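PDB 3PPE: cadherin-5, which mediates calcium-dependent, preferentially homophilic adhesion between endothelial cells and plays a role in coupling actin fibres to their junctions. Local coordinates for residues G111-P114 / G120-V123; G159-A164 / V197-T202; E151-D156 / A166-E171. All coordinates share one frame; numbering follows the deposited sequence.

How the contacts relate
All three contacts lie in the second cadherin domain, away from the calcium sites at the junction of the two domains. Contact 1 and contact 2 have centres about 5 Å apart. They share both sheets: Gly111 N and Ile198 O, 2.8 Å apart, probably bond in one, and Val123 N and Ile161 O, 2.7 Å apart, in the other. Contacts 2 and 3 have centres about 7 Å apart. Strands 153-155 and 160-163 are neighbours there, and Ala164 N probably bonds to Tyr152 O at 2.8 Å. Contacts 1 and 3, about 8 Å between centres, meet in the core, where Val123 CG2 lies 4.0 Å from Phe153 CE2.

Contact 1. Residues G111-P114 / G120-V123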
ATOM      1  N   GLY A 111      17.192 -24.215 -39.425  1.00 15.45           N
ATOM      2  CA  GLY A 111      17.209 -23.347 -40.581  1.00 14.58           C
ATOM      3  C   GLY A 111      18.228 -23.771 -41.600  1.00 14.05           C
ATOM      4  O   GLY A 111      18.961 -24.731 -41.419  1.00 12.66           O
ATOM      5  N   SER A 112      18.276 -23.023 -42.684  1.00 14.37           N
ATOM      6  CA  SER A 112      19.251 -23.299 -43.713  1.00 15.15           C
ATOM      7  C   SER A 112      19.628 -22.004 -44.410  1.00 14.37           C
ATOM      8  O   SER A 112      18.898 -21.003 -44.384  1.00 14.60           O
ATOM      9  CB  SER A 112      18.711 -24.348 -44.730  1.00 15.10           C
ATOM     10  OG  SER A 112      17.809 -23.727 -45.631  1.00 16.62           O
ATOM     11  N   VAL A 113      20.799 -22.019 -45.009  1.00 13.80           N
ATOM     12  CA  VAL A 113      21.278 -20.862 -45.742  1.00 13.19           C
ATOM     13  C   VAL A 113      22.202 -21.410 -46.848  1.00 13.27           C
ATOM     14  O   VAL A 113      22.855 -22.442 -46.631  1.00 14.04           O
ATOM     15  CB  VAL A 113      21.948 -19.837 -44.789  1.00 12.24           C
ATOM     16  CG1 VAL A 113      23.264 -20.379 -44.216  1.00 10.45           C
ATOM     17  CG2 VAL A 113      22.143 -18.449 -45.485  1.00 12.15           C
ATOM     18  N   PRO A 114      22.193 -20.809 -48.058  1.00 13.92           N
ATOM     19  CA  PRO A 114      23.163 -21.224 -49.075  1.00 13.68           C
ATOM     20  C   PRO A 114      24.567 -20.935 -48.644  1.00 15.00           C
ATOM     21  O   PRO A 114      24.806 -19.895 -47.997  1.00 14.98           O
ATOM     22  CB  PRO A 114      22.812 -20.349 -50.285  1.00 13.79           C
ATOM     23  CG  PRO A 114      21.311 -20.066 -50.076  1.00 14.25           C
ATOM     24  CD  PRO A 114      21.217 -19.837 -48.598  1.00 14.05           C
ATOM     25  N   GLY A 120      26.133 -11.351 -42.934  1.00 11.46           N
ATOM     26  CA  GLY A 120      24.916 -10.701 -42.460  1.00 11.48           C
ATOM     27  C   GLY A 120      23.685 -11.172 -43.223  1.00 12.24           C
ATOM     28  O   GLY A 120      22.657 -10.471 -43.274  1.00 11.73           O
ATOM     29  N   THR A 121      23.779 -12.365 -43.806  1.00 11.65           N
ATOM     30  CA  THR A 121      22.630 -12.991 -44.434  1.00 11.40           C
ATOM     31  C   THR A 121      21.757 -13.615 -43.365  1.00 11.65           C
ATOM     32  O   THR A 121      22.225 -14.430 -42.569  1.00 10.90           O
ATOM     33  CB  THR A 121      23.016 -14.065 -45.461  1.00 11.73           C
ATOM     34  OG1 THR A 121      23.757 -13.432 -46.534  1.00 13.15           O
ATOM     35  CG2 THR A 121      21.734 -14.678 -46.036  1.00  9.23           C
ATOM     36  N   SER A 122      20.481 -13.213 -43.371  1.00 12.02           N
ATOM     37  CA  SER A 122      19.506 -13.673 -42.427  1.00 12.95           C
ATOM     38  C   SER A 122      19.251 -15.178 -42.645  1.00 13.64           C
ATOM     39  O   SER A 122      19.029 -15.627 -43.796  1.00 14.32           O
ATOM     40  CB  SER A 122      18.232 -12.855 -42.683  1.00 13.63           C
ATOM     41  OG  SER A 122      17.210 -13.341 -41.897  1.00 15.81           O
ATOM     42  N   VAL A 123      19.258 -15.964 -41.566  1.00 12.43           N
ATOM     43  CA  VAL A 123      19.132 -17.416 -41.702  1.00 12.06           C
ATOM     44  C   VAL A 123      17.743 -17.920 -41.236  1.00 12.86           C
ATOM     45  O   VAL A 123      17.013 -18.575 -41.968  1.00 12.85           O
ATOM     46  CB  VAL A 123      20.260 -18.124 -40.890  1.00 11.86           C
ATOM     47  CG1 VAL A 123      20.100 -19.659 -40.932  1.00 11.40           C
ATOM     48  CG2 VAL A 123      21.650 -17.653 -41.342  1.00 10.04           C
TER
HETATM   49  O   HOH W   1      15.972 -21.030 -42.572  1.00  9.59           O
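A water molecule bridges the backbones of Ser112 and Val123. It accepts from Ser112 N at 3.0 Å. It donates to Val123 O at 2.7 Å. The psi of Val123, -55°, is not that of a regular extended strand, consistent with the break in strand 122-129; its carbonyl points to the water. The same two residues also touch directly: Val123 CG1 lies 3.9 Å from Ser112 O. CG1 is anti to the backbone N of Val123 (chi1 176°), and CG2 is left beside that N. CG2 packs 4.1 Å from Val113 CB. The CA atoms of Val113 and Val123 are 5.7 Å apart.

Strands 108-114 and 122-129 follow each other in the chain but belong to the two different sheets of the cadherin beta sandwich. The contact joins the two sheets near the edge formed by 108-114, an outermost strand. Backbone bonds with Arg200 and Thr202 tie Val113 into its own sheet.

Further along, Val113 CG2 meets Thr121 CG2 at 3.8 Å, the two side chains set at a slant to each other. Only the methyl of Thr121 faces the valine here. Its OG1 is hydrogen-bonded to Arg118 O, and its backbone N is hydrogen-bonded to Thr163 OG1.

Contact 2. Residues G159-A164 / V197-T202; sequences GVIFTA and VIIRLT
Strands 160-163 and 194-202 face each other across the sandwich with no hydrogen bond between the two segments, and the closest CA atoms, Ile161 and Val197, are 9.4 Å apart. The space is bridged by side chains. Ile161, in the conformer described here, one of two modelled, points its CB at the other segment. Its CG1 stands beside the backbone N and the chain then runs fully extended (chi1 -57°, chi2 -180°), which carries CD1 out to Val197. The two side chains meet tip to tip. CD1 of Ile161 is 3.6 Å from CG2 of Val197 and 4.0 Å from CG1 of the same valine, so it touches both branches.

The second branch of Ile161 serves another partner. Its CG2 lies 4.1 Å from CD1 of Ile199, and these two side chains meet at an angle.

This is the face-to-face core of a cadherin domain, a beta sandwich of two sheets. Val126 of strand 122-129 and Ile178 of strand 175-184 also pack on Ile161 and Val197, and Ile178 touches Ile199 as well. All three residues of the contact are buried.

Within its own sheet, Ile161 has backbone hydrogen bonds to both Val123 and Thr124. Such pairing of one residue with two successive ones is consistent with a beta bulge in strand 122-129. On the opposite sheet, Ile198 turns away from this core and packs on Ile108 and Asn110 of strand 108-114.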
ATOM      1  N   GLY A 159      16.039 -12.069 -31.985  1.00 11.34           N
ATOM      2  CA  GLY A 159      16.195 -13.514 -32.197  1.00  9.43           C
ATOM      3  C   GLY A 159      16.493 -13.921 -33.638  1.00 10.13           C
ATOM      4  O   GLY A 159      16.513 -15.122 -33.954  1.00 11.24           O
ATOM      5  N   VAL A 160      16.751 -12.954 -34.509  1.00  9.67           N
ATOM      6  CA  VAL A 160      17.148 -13.266 -35.887  1.00  9.28           C
ATOM      7  C   VAL A 160      18.636 -13.651 -35.954  1.00  9.50           C
ATOM      8  O   VAL A 160      19.500 -12.944 -35.426  1.00  9.26           O
ATOM      9  CB  VAL A 160      16.798 -12.130 -36.861  1.00  9.21           C
ATOM     10  CG1 VAL A 160      17.189 -12.481 -38.355  1.00  9.27           C
ATOM     11  CG2 VAL A 160      15.269 -11.797 -36.777  1.00  8.68           C
ATOM     12  N   ILE A 161      18.886 -14.791 -36.590  1.00  8.96           N
ATOM     13  CA  ILE A 161      20.242 -15.333 -36.765  0.50  9.74           C
ATOM     14  C   ILE A 161      20.735 -14.998 -38.170  1.00  9.77           C
ATOM     15  O   ILE A 161      20.001 -15.142 -39.146  1.00  9.66           O
ATOM     16  CB  ILE A 161      20.267 -16.861 -36.474  0.50  9.57           C
ATOM     17  CG1 ILE A 161      19.751 -17.117 -35.046  0.50  9.10           C
ATOM     18  CG2 ILE A 161      21.677 -17.481 -36.675  0.50  9.12           C
ATOM     19  CD1 ILE A 161      19.740 -18.565 -34.651  0.50  8.32           C
ATOM     20  N   PHE A 162      21.984 -14.537 -38.248  1.00 10.40           N
ATOM     21  CA  PHE A 162      22.624 -14.079 -39.484  1.00 10.32           C
ATOM     22  C   PHE A 162      23.972 -14.759 -39.623  1.00 10.93           C
ATOM     23  O   PHE A 162      24.592 -15.093 -38.610  1.00 11.04           O
ATOM     24  CB  PHE A 162      22.890 -12.572 -39.415  1.00  9.17           C
ATOM     25  CG  PHE A 162      21.663 -11.727 -39.241  1.00  9.32           C
ATOM     26  CD1 PHE A 162      21.195 -11.391 -37.958  1.00  8.70           C
ATOM     27  CD2 PHE A 162      21.013 -11.198 -40.350  1.00 10.81           C
ATOM     28  CE1 PHE A 162      20.041 -10.595 -37.813  1.00  8.65           C
ATOM     29  CE2 PHE A 162      19.871 -10.376 -40.216  1.00 10.99           C
ATOM     30  CZ  PHE A 162      19.386 -10.078 -38.948  1.00 10.39           C
ATOM     31  N   THR A 163      24.454 -14.912 -40.871  1.00 11.58           N
ATOM     32  CA  THR A 163      25.821 -15.400 -41.102  1.00 11.21           C
ATOM     33  C   THR A 163      26.792 -14.355 -40.539  1.00 11.64           C
ATOM     34  O   THR A 163      26.583 -13.152 -40.718  1.00 11.32           O
ATOM     35  CB  THR A 163      26.125 -15.649 -42.627  1.00 11.62           C
ATOM     36  OG1 THR A 163      25.954 -14.421 -43.327  1.00 10.30           O
ATOM     37  CG2 THR A 163      25.170 -16.736 -43.234  1.00  7.87           C
ATOM     38  N   ALA A 164      27.832 -14.840 -39.851  1.00 12.39           N
ATOM     39  CA  ALA A 164      28.877 -14.016 -39.233  1.00 13.18           C
ATOM     40  C   ALA A 164      30.141 -13.944 -40.082  1.00 13.38           C
ATOM     41  O   ALA A 164      31.049 -13.191 -39.757  1.00 13.74           O
ATOM     42  CB  ALA A 164      29.247 -14.537 -37.834  1.00 13.45           C
ATOM     43  N   VAL A 197      20.030 -24.502 -32.401  1.00 11.87           N
ATOM     44  CA  VAL A 197      19.679 -24.207 -33.771  1.00 12.38           C
ATOM     45  C   VAL A 197      20.558 -25.062 -34.670  1.00 12.62           C
ATOM     46  O   VAL A 197      21.771 -24.943 -34.636  1.00 12.65           O
ATOM     47  CB  VAL A 197      19.877 -22.734 -34.160  1.00 11.86           C
ATOM     48  CG1 VAL A 197      19.114 -22.434 -35.441  1.00 10.51           C
ATOM     49  CG2 VAL A 197      19.389 -21.804 -33.038  1.00 12.53           C
ATOM     50  N   ILE A 198      19.916 -25.901 -35.459  1.00 12.73           N
ATOM     51  CA  ILE A 198      20.609 -26.659 -36.492  1.00 13.71           C
ATOM     52  C   ILE A 198      20.465 -25.876 -37.783  1.00 13.26           C
ATOM     53  O   ILE A 198      19.354 -25.627 -38.263  1.00 13.13           O
ATOM     54  CB  ILE A 198      20.035 -28.071 -36.617  1.00 13.74           C
ATOM     55  CG1 ILE A 198      20.272 -28.824 -35.299  1.00 16.92           C
ATOM     56  CG2 ILE A 198      20.722 -28.830 -37.771  1.00 13.55           C
ATOM     57  CD1 ILE A 198      19.283 -29.979 -35.123  1.00 24.73           C
ATOM     58  N   ILE A 199      21.602 -25.444 -38.313  1.00 13.76           N
ATOM     59  CA  ILE A 199      21.629 -24.641 -39.525  1.00 12.85           C
ATOM     60  C   ILE A 199      22.363 -25.442 -40.611  1.00 14.08           C
ATOM     61  O   ILE A 199      23.566 -25.713 -40.502  1.00 13.32           O
ATOM     62  CB  ILE A 199      22.349 -23.329 -39.286  1.00 12.45           C
ATOM     63  CG1 ILE A 199      21.546 -22.471 -38.298  1.00 12.91           C
ATOM     64  CG2 ILE A 199      22.568 -22.572 -40.649  1.00 11.91           C
ATOM     65  CD1 ILE A 199      22.343 -21.430 -37.617  1.00 15.17           C
ATOM     66  N   ARG A 200      21.632 -25.829 -41.640  1.00 14.56           N
ATOM     67  CA  ARG A 200      22.215 -26.565 -42.755  1.00 16.49           C
ATOM     68  C   ARG A 200      22.703 -25.587 -43.812  1.00 16.27           C
ATOM     69  O   ARG A 200      22.013 -24.627 -44.134  1.00 17.03           O
ATOM     70  CB  ARG A 200      21.156 -27.483 -43.376  1.00 17.66           C
ATOM     71  CG  ARG A 200      20.821 -28.670 -42.532  1.00 21.67           C
ATOM     72  CD  ARG A 200      19.555 -29.359 -43.003  1.00 30.86           C
ATOM     73  NE  ARG A 200      19.240 -29.072 -44.406  1.00 38.26           N
ATOM     74  CZ  ARG A 200      18.196 -28.356 -44.817  1.00 38.15           C
ATOM     75  NH1 ARG A 200      17.343 -27.862 -43.938  1.00 38.14           N
ATOM     76  NH2 ARG A 200      18.009 -28.141 -46.111  1.00 39.38           N
ATOM     77  N   LEU A 201      23.881 -25.841 -44.363  1.00 17.42           N
ATOM     78  CA  LEU A 201      24.395 -25.092 -45.503  1.00 18.74           C
ATOM     79  C   LEU A 201      23.979 -25.813 -46.772  1.00 20.15           C
ATOM     80  O   LEU A 201      24.229 -27.020 -46.914  1.00 20.60           O
ATOM     81  CB  LEU A 201      25.923 -24.972 -45.429  1.00 19.30           C
ATOM     82  CG  LEU A 201      26.521 -23.847 -44.586  1.00 21.73           C
ATOM     83  CD1 LEU A 201      26.464 -22.526 -45.347  1.00 26.42           C
ATOM     84  CD2 LEU A 201      25.796 -23.637 -43.274  1.00 21.80           C
ATOM     85  N   THR A 202      23.325 -25.084 -47.672  1.00 20.18           N
ATOM     86  CA  THR A 202      22.796 -25.657 -48.904  1.00 21.09           C
ATOM     87  C   THR A 202      23.661 -25.307 -50.124  1.00 22.96           C
ATOM     88  O   THR A 202      24.442 -24.376 -50.099  1.00 21.06           O
ATOM     89  CB  THR A 202      21.314 -25.281 -49.122  1.00 21.34           C
ATOM     90  OG1 THR A 202      21.173 -23.861 -49.094  1.00 16.13           O
ATOM     91  CG2 THR A 202      20.450 -25.901 -48.015  1.00 21.39           C
TER

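Contact 3. Residues E151-D156 / A166-E171; sequences EYFTVD and ADLDRE
Residues 168-171 form the Leu-Asp-Arg-Glu motif of cadherin domains, and Leu168 packs on Tyr152, just before strand 153-155, and on Phe153, its first residue. Leu168 uses a different methyl for each ring. CD2 comes to the edge of the Tyr152 ring, near its plane, 3.8 Å from CD2 of the tyrosine. CD1 approaches the Phe153 ring obliquely, 3.9 Å from CZ. With CG anti to the carbonyl carbon (chi1 -53°), the two methyls fork toward the two rings. Tyr176 adds a third ring, edge-to-face with Phe153 and with its plane at about 40° to that of Tyr152.

Next, Asp169 forms an Asx turn. Its OD2 accepts from Glu171 N at 2.9 Å through the anti lone pair, and the bond is bent (133°). In the first domain the equivalent Asp62 and Glu64 bind calcium, so Asp169 and Glu171 probably do so when a third domain follows.

No hydrogen bond joins the segments; the side-chain contacts are apolar. The backbone of Leu168 is bonded to Met116, and its side chain also packs on Thr163 and Leu201. Across this contact, with no directional bond, its position rests on shape and on burial of its methyls.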
ATOM      1  N   GLU A 151      31.230 -17.618 -33.735  1.00 13.62           N
ATOM      2  CA  GLU A 151      32.210 -17.311 -34.806  1.00 15.18           C
ATOM      3  C   GLU A 151      31.617 -17.429 -36.215  1.00 14.46           C
ATOM      4  O   GLU A 151      32.151 -16.838 -37.183  1.00 14.86           O
ATOM      5  CB  GLU A 151      33.381 -18.282 -34.733  1.00 16.26           C
ATOM      6  CG  GLU A 151      34.077 -18.316 -33.390  1.00 20.89           C
ATOM      7  CD  GLU A 151      33.424 -19.292 -32.382  1.00 26.00           C
ATOM      8  OE1 GLU A 151      32.349 -19.894 -32.661  1.00 22.74           O
ATOM      9  OE2 GLU A 151      34.026 -19.446 -31.289  1.00 31.85           O
ATOM     10  N   TYR A 152      30.531 -18.202 -36.323  1.00 13.47           N
ATOM     11  CA  TYR A 152      29.903 -18.559 -37.592  1.00 12.32           C
ATOM     12  C   TYR A 152      28.609 -17.794 -37.861  1.00 12.23           C
ATOM     13  O   TYR A 152      28.325 -17.467 -39.029  1.00 11.39           O
ATOM     14  CB  TYR A 152      29.680 -20.084 -37.656  1.00 13.45           C
ATOM     15  CG  TYR A 152      30.997 -20.807 -37.522  1.00 15.22           C
ATOM     16  CD1 TYR A 152      31.355 -21.417 -36.315  1.00 16.41           C
ATOM     17  CD2 TYR A 152      31.930 -20.799 -38.570  1.00 17.35           C
ATOM     18  CE1 TYR A 152      32.570 -22.030 -36.167  1.00 18.29           C
ATOM     19  CE2 TYR A 152      33.146 -21.427 -38.431  1.00 15.34           C
ATOM     20  CZ  TYR A 152      33.453 -22.036 -37.225  1.00 16.13           C
ATOM     21  OH  TYR A 152      34.656 -22.648 -37.055  1.00 18.55           O
ATOM     22  N   PHE A 153      27.869 -17.474 -36.778  1.00 10.86           N
ATOM     23  CA  PHE A 153      26.543 -16.815 -36.833  1.00 12.42           C
ATOM     24  C   PHE A 153      26.401 -15.781 -35.728  1.00 11.21           C
ATOM     25  O   PHE A 153      26.978 -15.938 -34.678  1.00 11.89           O
ATOM     26  CB  PHE A 153      25.385 -17.851 -36.709  1.00 10.97           C
ATOM     27  CG  PHE A 153      25.419 -18.895 -37.795  1.00 11.51           C
ATOM     28  CD1 PHE A 153      26.151 -20.085 -37.617  1.00 11.02           C
ATOM     29  CD2 PHE A 153      24.825 -18.653 -39.024  1.00 10.20           C
ATOM     30  CE1 PHE A 153      26.237 -21.033 -38.641  1.00 10.25           C
ATOM     31  CE2 PHE A 153      24.896 -19.620 -40.065  1.00 10.46           C
ATOM     32  CZ  PHE A 153      25.611 -20.804 -39.865  1.00 10.05           C
ATOM     33  N   THR A 154      25.640 -14.733 -35.988  1.00 11.05           N
ATOM     34  CA  THR A 154      25.299 -13.756 -34.962  1.00 11.19           C
ATOM     35  C   THR A 154      23.795 -13.795 -34.732  1.00 10.58           C
ATOM     36  O   THR A 154      23.044 -14.349 -35.529  1.00  8.82           O
ATOM     37  CB  THR A 154      25.740 -12.303 -35.329  1.00 11.94           C
ATOM     38  OG1 THR A 154      25.013 -11.821 -36.461  1.00 10.06           O
ATOM     39  CG2 THR A 154      27.290 -12.218 -35.574  1.00 11.67           C
ATOM     40  N   VAL A 155      23.342 -13.217 -33.630  1.00 11.00           N
ATOM     41  CA  VAL A 155      21.910 -13.113 -33.407  1.00  9.92           C
ATOM     42  C   VAL A 155      21.593 -11.680 -32.990  1.00 10.29           C
ATOM     43  O   VAL A 155      22.382 -11.068 -32.255  1.00 10.56           O
ATOM     44  CB  VAL A 155      21.436 -14.120 -32.327  1.00 10.63           C
ATOM     45  CG1 VAL A 155      22.113 -13.829 -30.959  1.00  7.79           C
ATOM     46  CG2 VAL A 155      19.911 -14.049 -32.155  1.00  9.64           C
ATOM     47  N   ASP A 156      20.476 -11.121 -33.465  1.00 10.05           N
ATOM     48  CA  ASP A 156      20.095  -9.781 -33.008  1.00 10.31           C
ATOM     49  C   ASP A 156      19.152  -9.905 -31.797  1.00 11.25           C
ATOM     50  O   ASP A 156      18.800 -11.013 -31.396  1.00  9.53           O
ATOM     51  CB  ASP A 156      19.547  -8.874 -34.125  1.00  9.72           C
ATOM     52  CG  ASP A 156      18.177  -9.279 -34.649  1.00  9.92           C
ATOM     53  OD1 ASP A 156      17.391 -10.017 -34.005  1.00  8.42           O
ATOM     54  OD2 ASP A 156      17.865  -8.822 -35.771  1.00 10.58           O
ATOM     55  N   ALA A 166      31.522 -14.485 -44.482  1.00 14.95           N
ATOM     56  CA  ALA A 166      31.097 -14.624 -45.889  1.00 16.76           C
ATOM     57  C   ALA A 166      31.653 -15.876 -46.554  1.00 18.75           C
ATOM     58  O   ALA A 166      31.333 -16.129 -47.697  1.00 19.69           O
ATOM     59  CB  ALA A 166      31.513 -13.403 -46.703  1.00 16.81           C
ATOM     60  N   ASP A 167      32.458 -16.672 -45.853  1.00 19.15           N
ATOM     61  CA  ASP A 167      33.107 -17.847 -46.471  1.00 20.73           C
ATOM     62  C   ASP A 167      32.570 -19.197 -45.982  1.00 20.91           C
ATOM     63  O   ASP A 167      33.327 -20.174 -45.960  1.00 20.20           O
ATOM     64  CB  ASP A 167      34.642 -17.803 -46.235  1.00 20.49           C
ATOM     65  CG  ASP A 167      34.997 -17.673 -44.758  1.00 22.08           C
ATOM     66  OD1 ASP A 167      36.192 -17.489 -44.418  1.00 21.46           O
ATOM     67  OD2 ASP A 167      34.063 -17.731 -43.920  1.00 23.47           O
ATOM     68  N   LEU A 168      31.300 -19.276 -45.559  1.00 20.65           N
ATOM     69  CA  LEU A 168      30.800 -20.573 -45.071  1.00 20.95           C
ATOM     70  C   LEU A 168      30.663 -21.575 -46.226  1.00 22.28           C
ATOM     71  O   LEU A 168      29.847 -21.406 -47.124  1.00 22.07           O
ATOM     72  CB  LEU A 168      29.510 -20.470 -44.253  1.00 20.08           C
ATOM     73  CG  LEU A 168      29.510 -19.493 -43.062  1.00 19.72           C
ATOM     74  CD1 LEU A 168      28.136 -19.391 -42.447  1.00 18.58           C
ATOM     75  CD2 LEU A 168      30.556 -19.882 -42.026  1.00 17.03           C
ATOM     76  N   ASP A 169      31.453 -22.635 -46.143  1.00 23.35           N
ATOM     77  CA  ASP A 169      31.666 -23.576 -47.237  1.00 24.40           C
ATOM     78  C   ASP A 169      31.052 -24.903 -46.816  1.00 24.16           C
ATOM     79  O   ASP A 169      31.484 -25.505 -45.821  1.00 23.32           O
ATOM     80  CB  ASP A 169      33.180 -23.726 -47.448  1.00 25.11           C
ATOM     81  CG  ASP A 169      33.536 -24.512 -48.726  1.00 29.99           C
ATOM     82  OD1 ASP A 169      34.354 -24.000 -49.528  1.00 36.45           O
ATOM     83  OD2 ASP A 169      33.008 -25.627 -48.941  1.00 33.64           O
ATOM     84  N   ARG A 170      30.039 -25.341 -47.566  1.00 23.43           N
ATOM     85  CA  ARG A 170      29.355 -26.612 -47.328  1.00 23.88           C
ATOM     86  C   ARG A 170      30.305 -27.831 -47.268  1.00 24.77           C
ATOM     87  O   ARG A 170      30.055 -28.778 -46.517  1.00 23.41           O
ATOM     88  CB  ARG A 170      28.259 -26.841 -48.384  1.00 23.61           C
ATOM     89  CG  ARG A 170      27.328 -27.981 -48.039  1.00 24.69           C
ATOM     90  CD  ARG A 170      26.372 -28.331 -49.161  1.00 27.67           C
ATOM     91  NE  ARG A 170      26.065 -29.757 -49.067  1.00 34.89           N
ATOM     92  CZ  ARG A 170      25.075 -30.265 -48.346  1.00 37.48           C
ATOM     93  NH1 ARG A 170      24.274 -29.447 -47.684  1.00 42.73           N
ATOM     94  NH2 ARG A 170      24.861 -31.576 -48.296  1.00 37.46           N
ATOM     95  N   GLU A 171      31.384 -27.798 -48.054  1.00 26.75           N
ATOM     96  CA  GLU A 171      32.400 -28.863 -48.031  1.00 29.79           C
ATOM     97  C   GLU A 171      33.058 -28.942 -46.654  1.00 28.76           C
ATOM     98  O   GLU A 171      33.184 -30.022 -46.105  1.00 30.27           O
ATOM     99  CB  GLU A 171      33.483 -28.672 -49.128  1.00 29.43           C
ATOM    100  CG  GLU A 171      32.969 -28.769 -50.566  1.00 33.45           C
ATOM    101  CD  GLU A 171      34.087 -28.645 -51.632  1.00 35.61           C
ATOM    102  OE1 GLU A 171      34.907 -27.678 -51.576  1.00 44.02           O
ATOM    103  OE2 GLU A 171      34.144 -29.522 -52.537  1.00 43.27           O
TER